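Local coordinates for protein phytochromobilin synthase (Solanum lycopersicum, PDB 6KME) that binds biliverdin IX alpha and, as a ferredoxin-dependent bilin reductase, probably reduces it to phytochromobilin, the chromophore precursor of plant phytochromes, at residues Glu42-His47 and Asp200-Trp205; Thr182-Ser185 and His189-Ser192; Tyr231-Ser236 and Leu275-Glu280; Arg302-Asn305 and Glu309-Gly312. The protein carries 1 engineered substitution. All blocks are in the same frame, centred on the assembly; numbering follows the deposited sequence.

Contacts 1 and 2 share helix 188-211, which follows edge strand 180-185 of the seven-stranded antiparallel sheet. Contact 2 is nested along the chain inside the loop that contact 1 closes, and their centres lie 22 Å apart. Contacts 3 and 4 come later in the chain, in that order. Contact 3 uses helix 218-238, the next helix after 188-211, and lies across the chain's centre from contacts 1 and 2, about 30 Å from each between centres. Contact 4 lies in the C-terminal tail, 24 Å from contact 3 between centres. None touches another; they join separate parts of the fold. Contact 3 meets the bilin through Trp234 and Arg235, and contact 2 contributes Arg183 to the same pocket.

Contact 1: Glu42-His47 and Asp200-Trp205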
loop_
_atom_site.group_PDB
_atom_site.type_symbol
_atom_site.label_atom_id
_atom_site.label_comp_id
_atom_site.label_asym_id
_atom_site.label_seq_id
_atom_site.Cartn_x
_atom_site.Cartn_y
_atom_site.Cartn_z
ATOM N N GLU A 42 -14.716 11.275 1.727
ATOM C CA GLU A 42 -15.213 12.594 2.135
ATOM C C GLU A 42 -14.072 13.597 2.299
ATOM O O GLU A 42 -14.168 14.741 1.829
ATOM C CB GLU A 42 -16.006 12.489 3.440
ATOM C CG GLU A 42 -17.289 11.698 3.344
ATOM C CD GLU A 42 -18.509 12.584 3.384
ATOM O OE1 GLU A 42 -18.460 13.687 2.800
ATOM O OE2 GLU A 42 -19.513 12.184 4.010
ATOM N N GLU A 43 -12.995 13.196 2.993
ATOM C CA GLU A 43 -11.859 14.099 3.174
ATOM C C GLU A 43 -11.238 14.479 1.834
ATOM O O GLU A 43 -10.913 15.651 1.607
ATOM C CB GLU A 43 -10.801 13.471 4.089
ATOM C CG GLU A 43 -11.161 13.453 5.567
ATOM C CD GLU A 43 -11.115 14.820 6.252
ATOM O OE1 GLU A 43 -10.106 15.559 6.132
ATOM O OE2 GLU A 43 -12.106 15.150 6.936
ATOM N N THR A 44 -11.078 13.507 0.930
ATOM C CA THR A 44 -10.492 13.815 -0.373
ATOM C C THR A 44 -11.306 14.879 -1.104
ATOM O O THR A 44 -10.743 15.797 -1.715
ATOM C CB THR A 44 -10.382 12.545 -1.225
ATOM O OG1 THR A 44 -9.812 11.487 -0.446
ATOM C CG2 THR A 44 -9.497 12.796 -2.460
ATOM N N ASN A 45 -12.635 14.794 -1.029
ATOM C CA ASN A 45 -13.474 15.769 -1.707
ATOM C C ASN A 45 -13.493 17.140 -1.031
ATOM O O ASN A 45 -14.182 18.036 -1.531
ATOM C CB ASN A 45 -14.895 15.224 -1.842
ATOM C CG ASN A 45 -15.038 14.275 -3.026
ATOM O OD1 ASN A 45 -14.371 14.438 -4.056
ATOM N ND2 ASN A 45 -15.906 13.283 -2.886
ATOM N N THR A 46 -12.785 17.355 0.075
ATOM C CA THR A 46 -12.573 18.726 0.523
ATOM C C THR A 46 -11.250 19.298 0.025
ATOM O O THR A 46 -11.017 20.498 0.181
ATOM C CB THR A 46 -12.641 18.832 2.058
ATOM O OG1 THR A 46 -11.556 18.109 2.658
ATOM C CG2 THR A 46 -13.969 18.280 2.580
ATOM N N HIS A 47 -10.394 18.466 -0.580
ATOM C CA HIS A 47 -9.117 18.877 -1.139
ATOM C C HIS A 47 -9.117 18.916 -2.658
ATOM O O HIS A 47 -8.250 19.571 -3.243
ATOM C CB HIS A 47 -7.994 17.929 -0.671
ATOM C CG HIS A 47 -7.675 18.044 0.789
ATOM N ND1 HIS A 47 -6.581 18.738 1.260
ATOM C CD2 HIS A 47 -8.311 17.560 1.883
ATOM C CE1 HIS A 47 -6.556 18.676 2.581
ATOM N NE2 HIS A 47 -7.599 17.972 2.984
ATOM N N ASP A 200 -5.218 10.196 10.658
ATOM C CA ASP A 200 -4.071 11.096 10.758
ATOM C C ASP A 200 -3.124 10.946 9.572
ATOM O O ASP A 200 -2.656 11.949 9.012
ATOM C CB ASP A 200 -3.320 10.831 12.064
ATOM C CG ASP A 200 -3.980 11.501 13.251
ATOM O OD1 ASP A 200 -4.935 12.274 13.022
ATOM O OD2 ASP A 200 -3.549 11.264 14.402
ATOM N N TYR A 201 -2.813 9.704 9.190
ATOM C CA TYR A 201 -1.914 9.452 8.065
ATOM C C TYR A 201 -2.549 9.888 6.747
ATOM O O TYR A 201 -1.871 10.457 5.880
ATOM C CB TYR A 201 -1.522 7.962 8.012
ATOM C CG TYR A 201 -0.290 7.603 8.850
ATOM C CD1 TYR A 201 -0.219 7.948 10.200
ATOM C CD2 TYR A 201 0.792 6.928 8.291
ATOM C CE1 TYR A 201 0.910 7.635 10.978
ATOM C CE2 TYR A 201 1.935 6.602 9.068
ATOM C CZ TYR A 201 1.981 6.970 10.403
ATOM O OH TYR A 201 3.086 6.667 11.176
ATOM N N TYR A 202 -3.853 9.641 6.570
ATOM C CA TYR A 202 -4.468 10.035 5.305
ATOM C C TYR A 202 -4.582 11.558 5.192
ATOM O O TYR A 202 -4.401 12.120 4.102
ATOM C CB TYR A 202 -5.829 9.357 5.119
ATOM C CG TYR A 202 -6.314 9.512 3.690
ATOM C CD1 TYR A 202 -5.618 8.918 2.640
ATOM C CD2 TYR A 202 -7.421 10.288 3.385
ATOM C CE1 TYR A 202 -6.022 9.078 1.315
ATOM C CE2 TYR A 202 -7.843 10.456 2.049
ATOM C CZ TYR A 202 -7.132 9.849 1.026
ATOM O OH TYR A 202 -7.527 10.010 -0.287
ATOM N N GLN A 203 -4.854 12.251 6.307
ATOM C CA GLN A 203 -4.883 13.707 6.265
ATOM C C GLN A 203 -3.494 14.276 5.986
ATOM O O GLN A 203 -3.358 15.273 5.267
ATOM C CB GLN A 203 -5.462 14.261 7.573
ATOM C CG GLN A 203 -6.972 14.014 7.720
ATOM C CD GLN A 203 -7.535 14.540 9.030
ATOM O OE1 GLN A 203 -6.927 14.383 10.086
ATOM N NE2 GLN A 203 -8.697 15.177 8.964
ATOM N N ALA A 204 -2.449 13.658 6.546
ATOM C CA ALA A 204 -1.085 14.072 6.229
ATOM C C ALA A 204 -0.811 13.940 4.736
ATOM O O ALA A 204 -0.209 14.833 4.130
ATOM C CB ALA A 204 -0.072 13.245 7.039
ATOM N N TRP A 205 -1.252 12.830 4.133
ATOM C CA TRP A 205 -1.027 12.601 2.708
ATOM C C TRP A 205 -1.783 13.626 1.867
ATOM O O TRP A 205 -1.250 14.142 0.874
ATOM C CB TRP A 205 -1.442 11.176 2.333
ATOM C CG TRP A 205 -1.193 10.862 0.870
ATOM C CD1 TRP A 205 -0.024 10.424 0.316
ATOM C CD2 TRP A 205 -2.126 10.999 -0.215
ATOM N NE1 TRP A 205 -0.166 10.287 -1.047
ATOM C CE2 TRP A 205 -1.445 10.635 -1.400
ATOM C CE3 TRP A 205 -3.473 11.398 -0.299
ATOM C CZ2 TRP A 205 -2.061 10.651 -2.659
ATOM C CZ3 TRP A 205 -4.085 11.420 -1.548
ATOM C CH2 TRP A 205 -3.376 11.048 -2.716
#
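Tyr202 and Thr44 form the buried half of this helix-helix contact. The phenol OH donates to Thr44 OG1 at 2.7 Å, and that oxygen lies at the ring edge, in the ring plane. The bond is backed by a second one: Thr44 OG1 is itself hydrogen-bonded to Ala40 O one turn earlier, so the hydroxyl is held between the tyrosine and its own helix. With CG anti to the backbone N (chi1 -167°), the Tyr202 side chain extends across to helix 34-47 and meets the threonine at about a right angle.

Both helices belong to the helical layer on one side of the central antiparallel sheet, as in the alpha/beta/alpha sandwich of ferredoxin-dependent bilin reductases. Tyr202 also packs edge-to-face with Phe113 of strand 112-119, while Trp205 NE1 bonds to Pro111 O.

The backbones come nearest at Glu43 and Gln203, 7.6 Å between alpha carbons, yet this side is looser: it is partly exposed, and its side chains meet through one longer bond, from Gln203 NE2 to Glu43 OE1 at 3.2 Å. It is nearly straight (178°) and stays in the amide plane of Gln203, yet it reaches the carboxylate from above, 71° out of its plane.

Contact 2: Thr182-Ser185 and His189-Ser192; sequences TRFS and HNHS
Phe184 and Asn190 mark the closest backbone approach, 7.5 Å between alpha carbons, where extended residues 182-185 (Phe184 phi/psi -158°/155°) give way after three residues to helical residues 189-192. Asn190 ND2 closes the turn by donating to Ser185 O at 2.9 Å. The amide nitrogen lies in the carbonyl plane, and the oxygen lies in the Asn190 amide plane, so this bond is well aligned.

The unit is a strand-to-helix connection: edge strand 180-185 of the main sheet leads almost directly into helix 188-211. Phe184 CG sits between its backbone N and carbonyl carbon (chi1 57°), which directs the ring toward the helix. Its CD1 touches Asn190 CB at 3.5 Å as the two side chains slide past each other in opposite directions. Replacing Asn190 by alanine removes the amide, which would probably leave Ser185 O without its side-chain donor and the end of the strand less firmly tied to the helix.

Further along the ring, CE1 approaches His191 CD2 at 4.1 Å in an offset edge-to-face pair, the Phe184 edge toward the imidazole face, with centroids 6.0 Å apart. His191 NE2 is hydrogen-bonded to Asn124 OD1, while Asn124 ND2 bonds Phe184 O, so one amide of strand 123-131 links strand and helix.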
loop_
_atom_site.group_PDB
_atom_site.type_symbol
_atom_site.label_atom_id
_atom_site.label_comp_id
_atom_site.label_asym_id
_atom_site.label_seq_id
_atom_site.Cartn_x
_atom_site.Cartn_y
_atom_site.Cartn_z
ATOM N N THR A 182 2.611 -3.532 12.094
ATOM C CA THR A 182 2.236 -3.946 13.439
ATOM C C THR A 182 1.348 -5.181 13.373
ATOM O O THR A 182 0.683 -5.450 12.368
ATOM C CB THR A 182 1.545 -2.793 14.215
ATOM O OG1 THR A 182 1.417 -3.127 15.603
ATOM C CG2 THR A 182 0.149 -2.447 13.655
ATOM N N ARG A 183 1.389 -5.944 14.460
ATOM C CA ARG A 183 0.487 -7.048 14.736
ATOM C C ARG A 183 -0.100 -6.820 16.119
ATOM O O ARG A 183 0.630 -6.448 17.045
ATOM C CB ARG A 183 1.228 -8.414 14.717
ATOM C CG ARG A 183 2.002 -8.752 13.436
ATOM C CD ARG A 183 2.827 -10.052 13.647
ATOM N NE ARG A 183 3.658 -10.423 12.491
ATOM C CZ ARG A 183 3.294 -11.269 11.531
ATOM N NH1 ARG A 183 2.095 -11.849 11.559
ATOM N NH2 ARG A 183 4.126 -11.542 10.535
ATOM N N PHE A 184 -1.404 -7.038 16.275
ATOM C CA PHE A 184 -1.984 -6.897 17.605
ATOM C C PHE A 184 -3.279 -7.689 17.685
ATOM O O PHE A 184 -3.923 -7.957 16.666
ATOM C CB PHE A 184 -2.220 -5.421 17.977
ATOM C CG PHE A 184 -3.102 -4.665 17.014
ATOM C CD1 PHE A 184 -4.486 -4.741 17.105
ATOM C CD2 PHE A 184 -2.540 -3.839 16.040
ATOM C CE1 PHE A 184 -5.306 -4.009 16.217
ATOM C CE2 PHE A 184 -3.347 -3.119 15.156
ATOM C CZ PHE A 184 -4.728 -3.207 15.243
ATOM N N SER A 185 -3.628 -8.082 18.908
ATOM C CA SER A 185 -4.885 -8.756 19.183
ATOM C C SER A 185 -6.042 -7.768 19.190
ATOM O O SER A 185 -5.896 -6.607 19.583
ATOM C CB SER A 185 -4.823 -9.478 20.526
ATOM O OG SER A 185 -3.996 -10.626 20.422
ATOM N N HIS A 189 -9.843 -0.792 22.177
ATOM C CA HIS A 189 -8.786 0.213 22.234
ATOM C C HIS A 189 -7.871 0.131 21.014
ATOM O O HIS A 189 -7.585 1.148 20.370
ATOM C CB HIS A 189 -7.977 0.058 23.518
ATOM C CG HIS A 189 -6.734 0.888 23.534
ATOM N ND1 HIS A 189 -6.750 2.247 23.759
ATOM C CD2 HIS A 189 -5.438 0.557 23.320
ATOM C CE1 HIS A 189 -5.516 2.716 23.699
ATOM N NE2 HIS A 189 -4.703 1.711 23.430
ATOM N N ASN A 190 -7.397 -1.075 20.678
ATOM C CA ASN A 190 -6.469 -1.201 19.557
ATOM C C ASN A 190 -7.114 -0.772 18.249
ATOM O O ASN A 190 -6.472 -0.115 17.421
ATOM C CB ASN A 190 -5.953 -2.635 19.443
ATOM C CG ASN A 190 -4.878 -2.943 20.463
ATOM O OD1 ASN A 190 -4.280 -2.031 21.030
ATOM N ND2 ASN A 190 -4.616 -4.229 20.697
ATOM N N HIS A 191 -8.379 -1.136 18.031
ATOM C CA HIS A 191 -9.018 -0.719 16.786
ATOM C C HIS A 191 -9.290 0.779 16.767
ATOM O O HIS A 191 -9.219 1.411 15.703
ATOM C CB HIS A 191 -10.297 -1.521 16.563
ATOM C CG HIS A 191 -10.040 -2.924 16.096
ATOM N ND1 HIS A 191 -10.626 -4.026 16.679
ATOM C CD2 HIS A 191 -9.250 -3.400 15.103
ATOM C CE1 HIS A 191 -10.212 -5.122 16.065
ATOM N NE2 HIS A 191 -9.377 -4.769 15.102
ATOM N N SER A 192 -9.603 1.363 17.928
ATOM C CA SER A 192 -9.737 2.813 18.012
ATOM C C SER A 192 -8.429 3.506 17.643
ATOM O O SER A 192 -8.431 4.501 16.912
ATOM C CB SER A 192 -10.192 3.213 19.418
ATOM O OG SER A 192 -10.112 4.617 19.607
#

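Contact 3: Tyr231-Ser236 and Leu275-Glu280. With BLA (biliverdine IX alpha), chain B.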
loop_
_atom_site.group_PDB
_atom_site.type_symbol
_atom_site.label_atom_id
_atom_site.label_comp_id
_atom_site.label_asym_id
_atom_site.label_seq_id
_atom_site.Cartn_x
_atom_site.Cartn_y
_atom_site.Cartn_z
ATOM N N TYR A 231 7.105 -0.432 -8.454
ATOM C CA TYR A 231 6.343 -0.669 -7.229
ATOM C C TYR A 231 5.120 -1.543 -7.492
ATOM O O TYR A 231 4.857 -2.495 -6.752
ATOM C CB TYR A 231 5.939 0.677 -6.624
ATOM C CG TYR A 231 4.941 0.636 -5.482
ATOM C CD1 TYR A 231 5.371 0.716 -4.158
ATOM C CD2 TYR A 231 3.564 0.575 -5.725
ATOM C CE1 TYR A 231 4.471 0.706 -3.105
ATOM C CE2 TYR A 231 2.653 0.557 -4.681
ATOM C CZ TYR A 231 3.113 0.634 -3.370
ATOM O OH TYR A 231 2.225 0.626 -2.318
ATOM N N LEU A 232 4.343 -1.220 -8.535
ATOM C CA LEU A 232 3.178 -2.037 -8.873
ATOM C C LEU A 232 3.600 -3.449 -9.252
ATOM O O LEU A 232 2.889 -4.423 -8.965
ATOM C CB LEU A 232 2.400 -1.408 -10.044
ATOM C CG LEU A 232 1.858 -0.000 -9.815
ATOM C CD1 LEU A 232 1.295 0.587 -11.126
ATOM C CD2 LEU A 232 0.806 -0.030 -8.712
ATOM N N THR A 233 4.731 -3.572 -9.935
ATOM C CA THR A 233 5.186 -4.884 -10.370
ATOM C C THR A 233 5.563 -5.747 -9.173
ATOM O O THR A 233 5.190 -6.927 -9.106
ATOM C CB THR A 233 6.366 -4.735 -11.324
ATOM O OG1 THR A 233 5.937 -4.071 -12.521
ATOM C CG2 THR A 233 6.931 -6.102 -11.675
ATOM N N TRP A 234 6.294 -5.170 -8.214
ATOM C CA TRP A 234 6.628 -5.907 -6.995
ATOM C C TRP A 234 5.370 -6.393 -6.288
ATOM O O TRP A 234 5.222 -7.591 -6.006
ATOM C CB TRP A 234 7.461 -5.037 -6.049
ATOM C CG TRP A 234 7.540 -5.641 -4.677
ATOM C CD1 TRP A 234 6.795 -5.299 -3.577
ATOM C CD2 TRP A 234 8.374 -6.742 -4.270
ATOM N NE1 TRP A 234 7.128 -6.110 -2.509
ATOM C CE2 TRP A 234 8.098 -6.996 -2.907
ATOM C CE3 TRP A 234 9.344 -7.516 -4.921
ATOM C CZ2 TRP A 234 8.748 -8.009 -2.184
ATOM C CZ3 TRP A 234 9.997 -8.523 -4.195
ATOM C CH2 TRP A 234 9.690 -8.756 -2.844
ATOM N N ARG A 235 4.438 -5.474 -6.012
ATOM C CA ARG A 235 3.259 -5.828 -5.230
ATOM C C ARG A 235 2.352 -6.787 -5.982
ATOM O O ARG A 235 1.792 -7.712 -5.379
ATOM C CB ARG A 235 2.503 -4.557 -4.813
ATOM C CG ARG A 235 3.273 -3.703 -3.799
ATOM C CD ARG A 235 2.376 -2.686 -3.086
ATOM N NE ARG A 235 1.398 -3.362 -2.234
ATOM C CZ ARG A 235 0.363 -2.757 -1.664
ATOM N NH1 ARG A 235 0.174 -1.447 -1.840
ATOM N NH2 ARG A 235 -0.480 -3.457 -0.919
ATOM N N SER A 236 2.201 -6.620 -7.297
ATOM C CA SER A 236 1.307 -7.544 -7.983
ATOM C C SER A 236 1.873 -8.959 -8.000
ATOM O O SER A 236 1.103 -9.918 -8.095
ATOM C CB SER A 236 0.989 -7.058 -9.402
ATOM O OG SER A 236 2.103 -7.197 -10.245
ATOM N N LEU A 275 10.994 -10.030 -13.246
ATOM C CA LEU A 275 12.394 -10.469 -13.253
ATOM C C LEU A 275 13.343 -9.421 -13.831
ATOM O O LEU A 275 14.533 -9.430 -13.493
ATOM C CB LEU A 275 12.541 -11.793 -14.004
ATOM C CG LEU A 275 11.947 -13.026 -13.291
ATOM C CD1 LEU A 275 12.191 -14.297 -14.152
ATOM C CD2 LEU A 275 12.506 -13.208 -11.876
ATOM N N ASP A 276 12.858 -8.507 -14.675
ATOM C CA ASP A 276 13.707 -7.401 -15.108
ATOM C C ASP A 276 14.101 -6.517 -13.927
ATOM O O ASP A 276 15.241 -6.048 -13.848
ATOM C CB ASP A 276 13.003 -6.559 -16.179
ATOM C CG ASP A 276 12.890 -7.268 -17.510
ATOM O OD1 ASP A 276 13.736 -8.136 -17.819
ATOM O OD2 ASP A 276 11.940 -6.948 -18.256
ATOM N N TYR A 277 13.168 -6.273 -13.003
ATOM C CA TYR A 277 13.458 -5.408 -11.860
ATOM C C TYR A 277 14.177 -6.162 -10.749
ATOM O O TYR A 277 15.014 -5.585 -10.044
ATOM C CB TYR A 277 12.169 -4.814 -11.284
ATOM C CG TYR A 277 11.453 -3.798 -12.141
ATOM C CD1 TYR A 277 12.032 -2.556 -12.421
ATOM C CD2 TYR A 277 10.178 -4.059 -12.637
ATOM C CE1 TYR A 277 11.374 -1.616 -13.212
ATOM C CE2 TYR A 277 9.506 -3.118 -13.419
ATOM C CZ TYR A 277 10.111 -1.897 -13.695
ATOM O OH TYR A 277 9.452 -0.964 -14.465
ATOM N N PHE A 278 13.840 -7.437 -10.549
ATOM C CA PHE A 278 14.331 -8.216 -9.410
ATOM C C PHE A 278 14.928 -9.533 -9.912
ATOM O O PHE A 278 14.375 -10.617 -9.682
ATOM C CB PHE A 278 13.202 -8.429 -8.394
ATOM C CG PHE A 278 12.409 -7.160 -8.097
ATOM C CD1 PHE A 278 12.950 -6.157 -7.297
ATOM C CD2 PHE A 278 11.149 -6.961 -8.649
ATOM C CE1 PHE A 278 12.244 -4.981 -7.045
ATOM C CE2 PHE A 278 10.431 -5.783 -8.403
ATOM C CZ PHE A 278 10.982 -4.789 -7.610
ATOM N N PRO A 279 16.087 -9.471 -10.583
ATOM C CA PRO A 279 16.669 -10.686 -11.178
ATOM C C PRO A 279 17.119 -11.723 -10.167
ATOM O O PRO A 279 17.412 -12.855 -10.580
ATOM C CB PRO A 279 17.869 -10.148 -11.969
ATOM C CG PRO A 279 18.241 -8.891 -11.242
ATOM C CD PRO A 279 16.919 -8.284 -10.852
ATOM N N GLU A 280 17.207 -11.362 -8.876
ATOM C CA GLU A 280 17.548 -12.324 -7.830
ATOM C C GLU A 280 16.530 -13.453 -7.752
ATOM O O GLU A 280 16.866 -14.565 -7.312
ATOM C CB GLU A 280 17.644 -11.622 -6.469
ATOM C CG GLU A 280 18.797 -10.639 -6.346
ATOM C CD GLU A 280 18.494 -9.294 -7.002
ATOM O OE1 GLU A 280 17.320 -9.057 -7.373
ATOM O OE2 GLU A 280 19.433 -8.477 -7.146
HETATM C CHA BLA B . 1.012 -10.532 6.229
HETATM N NA BLA B . 1.294 -8.318 4.910
HETATM C C1A BLA B . 1.801 -9.325 5.746
HETATM C C2A BLA B . 3.198 -8.996 6.032
HETATM C C3A BLA B . 3.501 -7.751 5.323
HETATM C C4A BLA B . 2.307 -7.353 4.635
HETATM C CMA BLA B . 4.806 -6.951 5.291
HETATM C CAA BLA B . 4.108 -9.900 6.910
HETATM C CBA BLA B . 4.613 -11.048 6.077
HETATM C CGA BLA B . 5.962 -10.666 5.364
HETATM O O1A BLA B . 6.767 -10.261 6.150
HETATM O O2A BLA B . 5.943 -10.856 4.183
HETATM C CHB BLA B . 2.067 -6.109 3.769
HETATM N NB BLA B . 4.098 -5.888 2.454
HETATM C C1B BLA B . 2.757 -5.523 2.712
HETATM C C2B BLA B . 2.626 -4.157 1.914
HETATM C C3B BLA B . 3.729 -3.984 1.087
HETATM C C4B BLA B . 4.685 -5.140 1.389
HETATM C CMB BLA B . 1.314 -3.394 1.932
HETATM O OB BLA B . 5.736 -5.481 0.871
HETATM C CAB BLA B . 4.272 -3.005 0.074
HETATM C CBB BLA B . 5.331 -2.916 -0.764
HETATM N NC BLA B . -3.086 -8.697 3.410
HETATM C C1C BLA B . -3.568 -7.626 2.621
HETATM C C2C BLA B . -4.877 -8.131 1.999
HETATM C C3C BLA B . -5.078 -9.434 2.455
HETATM C C4C BLA B . -3.911 -9.837 3.389
HETATM C CMC BLA B . -5.655 -7.195 1.066
HETATM O OC BLA B . -2.904 -6.602 2.593
HETATM C CAC BLA B . -6.225 -10.313 2.103
HETATM C CBC BLA B . -6.977 -10.456 0.989
HETATM C CHD BLA B . -3.546 -10.944 4.108
HETATM N ND BLA B . -1.188 -10.361 5.010
HETATM C C1D BLA B . -2.248 -11.157 4.866
HETATM C C2D BLA B . -2.089 -12.475 5.602
HETATM C C3D BLA B . -0.854 -12.436 6.222
HETATM C C4D BLA B . -0.214 -11.063 5.864
HETATM C CMD BLA B . -3.188 -13.521 5.551
HETATM C CAD BLA B . -0.105 -13.439 7.108
HETATM C CBD BLA B . 0.405 -14.654 6.357
HETATM C CGD BLA B . 1.602 -14.369 5.347
HETATM O O1D BLA B . 1.378 -14.847 4.249
HETATM O O2D BLA B . 2.526 -13.734 5.840
#
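One wall of the bilin pocket is built here, with Trp234 meeting Phe278 on one side and biliverdin on the other. The Trp234 edge points at the face of Phe278 in an edge-to-face pair, six-membered ring and phenyl centroids 5.4 Å apart and planes at 69°. Trp234 CE3 stands over the centre of the phenyl ring, with Tyr277 CB against the opposite face, toward its rim. On the pocket side, biliverdin OB lies in the indole plane, 3.7 Å from Trp234 NE1.

Arg235 follows the same terminal lactam ring. Its CD and NE each come within 3.7 Å of vinyl carbon CAB, and methyl CMB sits over one face of the guanidinium, 3.4 Å from NH2. Arg235 NH1 donates to Tyr231 OH at 3.0 Å, with the oxygen tilted 23° from the guanidinium plane. NH2 forms a salt bridge to Asp239 and a hydrogen bond to Asn116, whose ND2 in turn bonds biliverdin. A leucine in place of Arg235 would probably leave Asp239 without its charged mate and Asn116 freer to turn.

Farther from the pigment, Thr233 OG1 lies 3.8 Å from Tyr277 CE2; Thr233 OG1 is hydrogen-bonded to the backbone O of His229, and Tyr277 OH to its ring ND1. Helix 218-238 thus lies between the segment 275-280 and strands 96-104 and 112-119, where Tyr231 packs on Phe103 and Ile112.

Contact 4: Arg302-Asn305 and Glu309-Gly312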
loop_
_atom_site.group_PDB
_atom_site.type_symbol
_atom_site.label_atom_id
_atom_site.label_comp_id
_atom_site.label_asym_id
_atom_site.label_seq_id
_atom_site.Cartn_x
_atom_site.Cartn_y
_atom_site.Cartn_z
ATOM N N ARG A 302 12.449 -2.155 14.924
ATOM C CA ARG A 302 12.170 -1.086 13.975
ATOM C C ARG A 302 13.477 -0.497 13.450
ATOM O O ARG A 302 14.307 -0.046 14.249
ATOM C CB ARG A 302 11.326 0.002 14.629
ATOM C CG ARG A 302 10.837 1.044 13.603
ATOM C CD ARG A 302 10.142 2.222 14.249
ATOM N NE ARG A 302 9.737 3.169 13.204
ATOM C CZ ARG A 302 8.651 3.019 12.451
ATOM N NH1 ARG A 302 7.852 1.974 12.649
ATOM N NH2 ARG A 302 8.360 3.907 11.500
ATOM N N PRO A 303 13.708 -0.487 12.135
ATOM C CA PRO A 303 15.031 -0.100 11.622
ATOM C C PRO A 303 15.223 1.399 11.418
ATOM O O PRO A 303 16.174 1.810 10.746
ATOM C CB PRO A 303 15.116 -0.860 10.296
ATOM C CG PRO A 303 13.700 -0.941 9.836
ATOM C CD PRO A 303 12.854 -1.066 11.083
ATOM N N TRP A 304 14.344 2.223 11.990
ATOM C CA TRP A 304 14.517 3.673 12.023
ATOM C C TRP A 304 14.511 4.138 13.467
ATOM O O TRP A 304 13.696 3.665 14.267
ATOM C CB TRP A 304 13.399 4.405 11.270
ATOM C CG TRP A 304 13.389 4.164 9.807
ATOM C CD1 TRP A 304 14.087 4.854 8.854
ATOM C CD2 TRP A 304 12.626 3.179 9.113
ATOM N NE1 TRP A 304 13.810 4.347 7.608
ATOM C CE2 TRP A 304 12.918 3.315 7.741
ATOM C CE3 TRP A 304 11.726 2.190 9.519
ATOM C CZ2 TRP A 304 12.345 2.497 6.772
ATOM C CZ3 TRP A 304 11.156 1.384 8.559
ATOM C CH2 TRP A 304 11.467 1.541 7.198
ATOM N N ASN A 305 15.399 5.079 13.800
ATOM C CA ASN A 305 15.405 5.613 15.155
ATOM C C ASN A 305 14.310 6.669 15.310
ATOM O O ASN A 305 13.515 6.919 14.398
ATOM C CB ASN A 305 16.793 6.136 15.535
ATOM C CG ASN A 305 17.211 7.398 14.787
ATOM O OD1 ASN A 305 16.411 8.079 14.143
ATOM N ND2 ASN A 305 18.491 7.730 14.906
ATOM N N GLU A 309 15.986 8.281 11.169
ATOM C CA GLU A 309 17.209 7.867 10.493
ATOM C C GLU A 309 17.296 6.346 10.445
ATOM O O GLU A 309 17.054 5.673 11.450
ATOM C CB GLU A 309 18.427 8.449 11.209
ATOM C CG GLU A 309 18.463 9.971 11.176
ATOM C CD GLU A 309 19.391 10.565 12.221
ATOM O OE1 GLU A 309 19.970 9.798 13.026
ATOM O OE2 GLU A 309 19.536 11.806 12.238
ATOM N N PHE A 310 17.653 5.811 9.278
ATOM C CA PHE A 310 17.733 4.366 9.104
ATOM C C PHE A 310 18.951 3.790 9.830
ATOM O O PHE A 310 20.083 4.241 9.628
ATOM C CB PHE A 310 17.785 4.018 7.619
ATOM C CG PHE A 310 17.654 2.553 7.341
ATOM C CD1 PHE A 310 16.407 1.955 7.286
ATOM C CD2 PHE A 310 18.780 1.765 7.147
ATOM C CE1 PHE A 310 16.278 0.592 7.037
ATOM C CE2 PHE A 310 18.663 0.398 6.897
ATOM C CZ PHE A 310 17.412 -0.189 6.845
ATOM N N ILE A 311 18.714 2.780 10.666
ATOM C CA ILE A 311 19.762 2.133 11.446
ATOM C C ILE A 311 19.802 0.627 11.236
ATOM O O ILE A 311 20.614 -0.047 11.868
ATOM C CB ILE A 311 19.610 2.446 12.950
ATOM C CG1 ILE A 311 18.281 1.892 13.471
ATOM C CG2 ILE A 311 19.701 3.942 13.215
ATOM C CD1 ILE A 311 18.028 2.148 14.943
ATOM N N GLY A 312 18.968 0.087 10.349
ATOM C CA GLY A 312 18.630 -1.330 10.271
ATOM C C GLY A 312 19.665 -2.408 10.529
ATOM O O GLY A 312 20.707 -2.453 9.866
#
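Ile311 N donates to Pro303 O at 2.7 Å in a nearly straight bond (173°), and Asn305 N donates to Glu309 O at 2.9 Å. The side chain of Asn305 adds two more bonds. Its OD1 accepts Glu309 N at 3.0 Å, approached from above the amide plane, and also accepts Arg307 N, so a single oxygen ties up the intervening turn. From the same amide, ND2 reaches Glu309 OE1 at 3.2 Å, meeting that oxygen from above the carboxylate plane. The Asn305 torsion (chi1 69°) sets CG between the backbone N and the carbonyl carbon, which swings the amide across to Glu309.

The two backbone bonds flank Trp304 and Phe310, a non-hydrogen-bonded antiparallel pair and a single bridge, so the C-terminal tail turns back in a hairpin-like loop without forming regular strands. CA-H...O contacts reinforce the bridge: Phe310 CA lies 3.4 Å from Pro303 O, and Trp304 CA approaches Glu309 O.

Outside this core the rings pack edge-to-face. Phe310 points its edge at the Trp304 face, with CD1 3.5 Å from NE1 and the planes at 76°. Pro303 CG lies over that same indole face, and Pro303 CB touches Phe310 CE1 at 3.8 Å. Trp304 CE3 lies over one face of the Arg302 guanidinium, whose nitrogens bond to the backbone oxygens of Pro177 and Val179.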